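Long-range contacts in 3-dehydroquinate dehydratase (PDB 3JS3), which catalyses the cis-dehydration of 3-dehydroquinate to 3-dehydroshikimate through an imine intermediate, the third step of the chorismate pathway: residues W51-F56 against F83-V88; K151-E156 against I175-Q180. All coordinates share one frame; numbering follows the deposited sequence.

Contact 1: residues W51-F56 against F83-V88; sequences WRVDFF and FTFRSV. With DHS (3-amino-4,5-dihydroxy-cyclohex-1-enecarboxylate), chain E.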
loop_
_atom_site.group_PDB
_atom_site.type_symbol
_atom_site.label_atom_id
_atom_site.label_comp_id
_atom_site.label_asym_id
_atom_site.label_seq_id
_atom_site.Cartn_x
_atom_site.Cartn_y
_atom_site.Cartn_z
ATOM N N TRP A 51 19.755 -15.592 -5.821
ATOM C CA TRP A 51 20.384 -16.626 -5.029
ATOM C C TRP A 51 21.164 -15.955 -3.896
ATOM O O TRP A 51 22.191 -15.297 -4.108
ATOM C CB TRP A 51 21.232 -17.581 -5.877
ATOM C CG TRP A 51 21.903 -18.642 -5.062
ATOM C CD1 TRP A 51 21.453 -19.175 -3.905
ATOM C CD2 TRP A 51 23.101 -19.356 -5.391
ATOM N NE1 TRP A 51 22.321 -20.125 -3.451
ATOM C CE2 TRP A 51 23.335 -20.271 -4.353
ATOM C CE3 TRP A 51 24.002 -19.300 -6.456
ATOM C CZ2 TRP A 51 24.438 -21.122 -4.336
ATOM C CZ3 TRP A 51 25.109 -20.144 -6.444
ATOM C CH2 TRP A 51 25.318 -21.039 -5.386
ATOM N N ARG A 52 20.611 -16.058 -2.691
ATOM C CA ARG A 52 21.257 -15.531 -1.500
ATOM C C ARG A 52 22.295 -16.558 -1.052
ATOM O O ARG A 52 22.101 -17.310 -0.106
ATOM C CB ARG A 52 20.229 -15.218 -0.414
ATOM C CG ARG A 52 19.543 -13.886 -0.587
ATOM C CD ARG A 52 20.503 -12.762 -0.312
ATOM N NE ARG A 52 21.042 -12.915 1.043
ATOM C CZ ARG A 52 20.410 -12.516 2.151
ATOM N NH1 ARG A 52 19.217 -11.924 2.089
ATOM N NH2 ARG A 52 20.970 -12.692 3.322
ATOM N N VAL A 53 23.414 -16.558 -1.753
ATOM C CA VAL A 53 24.491 -17.501 -1.501
ATOM C C VAL A 53 25.088 -17.452 -0.090
ATOM O O VAL A 53 25.682 -18.433 0.360
ATOM C CB VAL A 53 25.608 -17.352 -2.566
ATOM C CG1 VAL A 53 26.328 -16.018 -2.411
ATOM C CG2 VAL A 53 26.583 -18.522 -2.466
ATOM N N ASP A 54 24.929 -16.335 0.625
ATOM C CA ASP A 54 25.444 -16.256 1.989
ATOM C C ASP A 54 24.858 -17.352 2.859
ATOM O O ASP A 54 25.425 -17.658 3.904
ATOM C CB ASP A 54 25.233 -14.886 2.666
ATOM C CG ASP A 54 23.808 -14.340 2.519
ATOM O OD1 ASP A 54 23.432 -14.000 1.393
ATOM O OD2 ASP A 54 23.089 -14.157 3.523
ATOM N N PHE A 55 23.726 -17.933 2.461
ATOM C CA PHE A 55 23.137 -19.031 3.247
ATOM C C PHE A 55 23.771 -20.399 2.952
ATOM O O PHE A 55 23.742 -21.289 3.790
ATOM C CB PHE A 55 21.619 -19.110 3.049
ATOM C CG PHE A 55 20.853 -18.049 3.790
ATOM C CD1 PHE A 55 20.583 -18.202 5.133
ATOM C CD2 PHE A 55 20.387 -16.912 3.139
ATOM C CE1 PHE A 55 19.877 -17.240 5.834
ATOM C CE2 PHE A 55 19.679 -15.943 3.832
ATOM C CZ PHE A 55 19.421 -16.112 5.186
ATOM N N PHE A 56 24.342 -20.549 1.762
ATOM C CA PHE A 56 24.943 -21.802 1.333
ATOM C C PHE A 56 26.104 -22.185 2.236
ATOM O O PHE A 56 27.082 -21.458 2.331
ATOM C CB PHE A 56 25.387 -21.677 -0.124
ATOM C CG PHE A 56 25.912 -22.958 -0.719
ATOM C CD1 PHE A 56 25.122 -24.094 -0.745
ATOM C CD2 PHE A 56 27.160 -23.003 -1.309
ATOM C CE1 PHE A 56 25.591 -25.276 -1.312
ATOM C CE2 PHE A 56 27.625 -24.159 -1.892
ATOM C CZ PHE A 56 26.837 -25.302 -1.890
ATOM N N PHE A 83 22.753 -12.818 -8.318
ATOM C CA PHE A 83 23.646 -13.510 -7.369
ATOM C C PHE A 83 24.009 -12.492 -6.289
ATOM O O PHE A 83 24.493 -11.403 -6.602
ATOM C CB PHE A 83 24.892 -13.965 -8.118
ATOM C CG PHE A 83 25.896 -14.678 -7.270
ATOM C CD1 PHE A 83 27.050 -14.052 -6.869
ATOM C CD2 PHE A 83 25.709 -15.994 -6.922
ATOM C CE1 PHE A 83 27.966 -14.713 -6.114
ATOM C CE2 PHE A 83 26.629 -16.646 -6.178
ATOM C CZ PHE A 83 27.748 -16.003 -5.758
ATOM N N THR A 84 23.766 -12.842 -5.032
ATOM C CA THR A 84 24.026 -11.946 -3.910
ATOM C C THR A 84 24.676 -12.645 -2.710
ATOM O O THR A 84 24.151 -13.634 -2.208
ATOM C CB THR A 84 22.685 -11.349 -3.392
ATOM O OG1 THR A 84 21.947 -10.778 -4.482
ATOM C CG2 THR A 84 22.883 -10.264 -2.269
ATOM N N PHE A 85 25.840 -12.170 -2.291
ATOM C CA PHE A 85 26.389 -12.609 -1.030
ATOM C C PHE A 85 26.113 -11.405 -0.109
ATOM O O PHE A 85 26.724 -10.343 -0.265
ATOM C CB PHE A 85 27.879 -12.900 -1.057
ATOM C CG PHE A 85 28.419 -13.398 0.283
ATOM C CD1 PHE A 85 28.612 -14.753 0.510
ATOM C CD2 PHE A 85 28.676 -12.503 1.322
ATOM C CE1 PHE A 85 29.089 -15.216 1.729
ATOM C CE2 PHE A 85 29.160 -12.956 2.572
ATOM C CZ PHE A 85 29.352 -14.297 2.782
ATOM N N ARG A 86 25.184 -11.561 0.826
ATOM C CA ARG A 86 24.848 -10.485 1.761
ATOM C C ARG A 86 25.812 -10.579 2.938
ATOM O O ARG A 86 25.817 -11.596 3.626
ATOM C CB ARG A 86 23.391 -10.650 2.197
ATOM C CG ARG A 86 22.878 -9.633 3.169
ATOM C CD ARG A 86 22.909 -8.217 2.647
ATOM N NE ARG A 86 22.130 -7.997 1.421
ATOM C CZ ARG A 86 22.623 -7.623 0.245
ATOM N NH1 ARG A 86 23.905 -7.401 0.083
ATOM N NH2 ARG A 86 21.808 -7.441 -0.784
ATOM N N SER A 87 26.664 -9.563 3.149
ATOM C CA SER A 87 27.659 -9.625 4.238
ATOM C C SER A 87 27.067 -9.367 5.625
ATOM O O SER A 87 25.962 -8.869 5.748
ATOM C CB SER A 87 28.843 -8.678 4.003
ATOM O OG SER A 87 28.481 -7.345 4.224
ATOM N N VAL A 88 27.840 -9.718 6.657
ATOM C CA VAL A 88 27.424 -9.594 8.056
ATOM C C VAL A 88 27.022 -8.194 8.478
ATOM O O VAL A 88 26.035 -8.017 9.219
ATOM C CB VAL A 88 28.535 -10.046 9.009
ATOM C CG1 VAL A 88 28.143 -9.722 10.457
ATOM C CG2 VAL A 88 28.828 -11.543 8.828
HETATM C C1 DHS E . 15.813 -7.535 0.380
HETATM C C3 DHS E . 17.874 -7.141 -1.003
HETATM C C4 DHS E . 18.006 -8.668 -1.164
HETATM C C5 DHS E . 17.410 -9.432 0.007
HETATM C C6 DHS E . 15.962 -9.012 0.206
HETATM C C7 DHS E . 14.599 -7.075 1.066
HETATM C C2 DHS E . 16.719 -6.686 -0.124
HETATM O O2 DHS E . 19.394 -8.965 -1.283
HETATM O O3 DHS E . 17.357 -10.850 -0.195
HETATM O O4 DHS E . 14.583 -6.009 1.739
HETATM O O5 DHS E . 13.580 -7.796 0.983
#
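W51 and R52 pair in parallel with F83 and T84, T84 N bonding to W51 O at 3.1 Å, while V53 N reaches T84 O only weakly as the first strand turns into a 3-10 segment. The edge of the F83 ring is directed at the six-membered ring of the W51 indole in an offset edge-to-face pair, planes 68° apart, and V53 CG1 packs 3.6 Å from F83 CZ. These are the C-terminal ends of two neighbouring TIM-barrel strands, joined through helix 62-76 in a beta-alpha-beta unit. R52 and T84 point to the other face, toward the ligand; D54 from the 3-10 turn and R86 from the loop beyond T84 join them. R52 grips the D54 carboxylate side-on, R52 NE to D54 OD1 and R52 NH2 to D54 OD2, each 2.6 Å, in a salt bridge within the segment. D54 OD1 also accepts R86 N, from above the carboxylate plane, while D54 CB sits over the F85 ring. R86 CB lies over one face of the R52 guanidinium, F55 CE2 over the opposite one. R52 NH1 donates to DHS O3 (3.1 Å) and S236 O; R86 NH2 donates to DHS O2 (2.9 Å), and R86 is bridged to E120 and D118. T84 OG1 bonds to E50.

Contact 2: residues K151-E156 against I175-Q180; sequences KTPKKE and IAVMPQ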
loop_
_atom_site.group_PDB
_atom_site.type_symbol
_atom_site.label_atom_id
_atom_site.label_comp_id
_atom_site.label_asym_id
_atom_site.label_seq_id
_atom_site.Cartn_x
_atom_site.Cartn_y
_atom_site.Cartn_z
ATOM N N LYS A 151 17.996 2.384 11.575
ATOM C CA LYS A 151 17.491 3.721 11.314
ATOM C C LYS A 151 17.085 3.951 9.872
ATOM O O LYS A 151 17.446 3.181 8.993
ATOM C CB LYS A 151 18.658 4.663 11.652
ATOM C CG LYS A 151 18.527 6.140 11.291
ATOM C CD LYS A 151 19.755 6.911 11.851
ATOM C CE LYS A 151 19.585 8.439 11.730
ATOM N NZ LYS A 151 20.642 9.227 12.507
ATOM N N THR A 152 16.298 4.998 9.661
ATOM C CA THR A 152 15.907 5.462 8.357
ATOM C C THR A 152 16.573 6.818 8.227
ATOM O O THR A 152 16.189 7.761 8.910
ATOM C CB THR A 152 14.384 5.640 8.213
ATOM O OG1 THR A 152 13.751 4.350 8.139
ATOM C CG2 THR A 152 14.052 6.434 6.940
ATOM N N PRO A 153 17.604 6.925 7.379
ATOM C CA PRO A 153 18.224 8.230 7.254
ATOM C C PRO A 153 17.242 9.254 6.694
ATOM O O PRO A 153 16.222 8.874 6.120
ATOM C CB PRO A 153 19.375 7.981 6.272
ATOM C CG PRO A 153 19.668 6.521 6.372
ATOM C CD PRO A 153 18.339 5.883 6.643
ATOM N N LYS A 154 17.560 10.534 6.866
ATOM C CA LYS A 154 16.720 11.637 6.370
ATOM C C LYS A 154 16.632 11.515 4.856
ATOM O O LYS A 154 17.557 10.974 4.254
ATOM C CB LYS A 154 17.324 12.987 6.733
ATOM C CG LYS A 154 17.653 13.171 8.215
ATOM C CD LYS A 154 16.422 13.127 9.105
ATOM C CE LYS A 154 16.782 13.476 10.544
ATOM N NZ LYS A 154 15.563 13.589 11.403
ATOM N N LYS A 155 15.567 12.050 4.239
ATOM C CA LYS A 155 15.375 11.893 2.786
ATOM C C LYS A 155 16.598 12.319 1.968
ATOM O O LYS A 155 17.040 11.601 1.055
ATOM C CB LYS A 155 14.086 12.570 2.251
ATOM C CG LYS A 155 14.163 14.016 1.839
ATOM C CD LYS A 155 12.846 14.445 1.206
ATOM C CE LYS A 155 12.751 15.971 0.954
ATOM N NZ LYS A 155 13.696 16.480 -0.084
ATOM N N GLU A 156 17.145 13.469 2.326
ATOM C CA GLU A 156 18.318 14.028 1.663
ATOM C C GLU A 156 19.483 13.037 1.669
ATOM O O GLU A 156 20.195 12.912 0.676
ATOM C CB GLU A 156 18.786 15.340 2.365
ATOM C CG GLU A 156 17.744 16.486 2.490
ATOM C CD GLU A 156 16.596 16.222 3.501
ATOM O OE1 GLU A 156 15.619 17.007 3.508
ATOM O OE2 GLU A 156 16.661 15.244 4.285
ATOM N N ILE A 175 18.512 0.551 -1.896
ATOM C CA ILE A 175 18.655 0.904 -0.502
ATOM C C ILE A 175 17.472 0.357 0.310
ATOM O O ILE A 175 16.309 0.494 -0.085
ATOM C CB ILE A 175 18.814 2.445 -0.293
ATOM C CG1 ILE A 175 19.460 2.720 1.060
ATOM C CG2 ILE A 175 17.478 3.173 -0.404
ATOM C CD1 ILE A 175 19.788 4.216 1.334
ATOM N N ALA A 176 17.789 -0.310 1.416
ATOM C CA ALA A 176 16.789 -0.800 2.356
ATOM C C ALA A 176 17.038 -0.084 3.696
ATOM O O ALA A 176 18.157 -0.049 4.174
ATOM C CB ALA A 176 16.899 -2.286 2.543
ATOM N N VAL A 177 15.997 0.464 4.296
ATOM C CA VAL A 177 16.119 1.169 5.580
ATOM C C VAL A 177 15.099 0.641 6.585
ATOM O O VAL A 177 14.131 -0.010 6.198
ATOM C CB VAL A 177 15.943 2.685 5.400
ATOM C CG1 VAL A 177 17.075 3.255 4.545
ATOM C CG2 VAL A 177 14.607 2.985 4.782
ATOM N N MET A 178 15.326 0.918 7.867
ATOM C CA MET A 178 14.447 0.449 8.937
ATOM C C MET A 178 13.722 1.625 9.594
ATOM O O MET A 178 14.355 2.615 10.034
ATOM C CB MET A 178 15.257 -0.307 10.004
ATOM C CG MET A 178 14.411 -0.952 11.109
ATOM S SD MET A 178 13.465 -2.399 10.566
ATOM C CE MET A 178 14.775 -3.603 10.364
ATOM N N PRO A 179 12.380 1.540 9.646
ATOM C CA PRO A 179 11.653 2.609 10.291
ATOM C C PRO A 179 11.536 2.358 11.768
ATOM O O PRO A 179 11.484 1.211 12.214
ATOM C CB PRO A 179 10.267 2.540 9.629
ATOM C CG PRO A 179 10.095 1.081 9.308
ATOM C CD PRO A 179 11.478 0.570 8.986
ATOM N N GLN A 180 11.529 3.441 12.519
ATOM C CA GLN A 180 11.360 3.403 13.951
ATOM C C GLN A 180 9.992 3.987 14.238
ATOM O O GLN A 180 9.540 3.988 15.392
ATOM C CB GLN A 180 12.428 4.274 14.576
ATOM C CG GLN A 180 13.833 3.808 14.282
ATOM C CD GLN A 180 14.758 4.980 14.009
ATOM O OE1 GLN A 180 15.461 5.461 14.909
ATOM N NE2 GLN A 180 14.699 5.504 12.755
#
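K151 and T152 run past V177 and M178 where strand 172-177 ends, and the polar contact centres on the two backbone groups of M178. M178 N donates to K151 O at 3.3 Å, a long bond but nearly straight at hydrogen (161°), although the donor stands well above the carbonyl plane. The carbonyl O of M178 receives the hydroxyl of T152, OG1 lying 2.6 Å from M178 O. This approach too is from above the carbonyl plane, with a C=O...donor angle of 99°, so the hydroxyl comes in over the flank of the carbonyl. With chi1 at -73° the hydroxyl swings to the side of T152 N, opposite the carbonyl carbon, and so faces M178 O; T152 CG2 is left to meet V177 CG2 at 4.1 Å. The N-H of T152 lies close to the same M178 O but at a poor angle, and makes no hydrogen bond to it.

Toward the body of strand 172-177 the contact is apolar: P153 CD rests 3.6 Å from V177 CG1, and the proline also packs on I158 and R161 of helix 155-167. On the outer side the amide of Q180 bends back over the K151 backbone, Q180 NE2 coming 3.6 Å from K151 CA without a hydrogen bond. Other groups find partners nearby: K151 N bonds to D148, Q180 N to D184, and K154 N, at the N-cap of helix 155-167, to E157. The contact thus ties the loop after strand 141-148 to the end of the next strand in the beta-alpha-beta unit of the barrel. Engagement of M178 N and O by consecutive loop residues is consistent with the loop being held against the strand end by neutral hydrogen bonds, with no charged pair across the contact.

Both contacts lie within beta-alpha-beta units of one TIM barrel and reach the same parallel sheet, yet their centres are 22 Å apart and they do not touch. All touching residues of contact 1 are buried, and it joins two adjacent strands at their C-terminal ends; contact 2 is partly exposed and sets a loop leading into a helix against the end of a strand. Aromatic packing, a charged pair within one segment and direct ligand binding mark the first. In the second, one backbone and one hydroxyl hydrogen bond, both neutral, are backed by a little proline-valine packing, and M178 remains about 9 Å from DHS between nearest side-chain and ligand atoms.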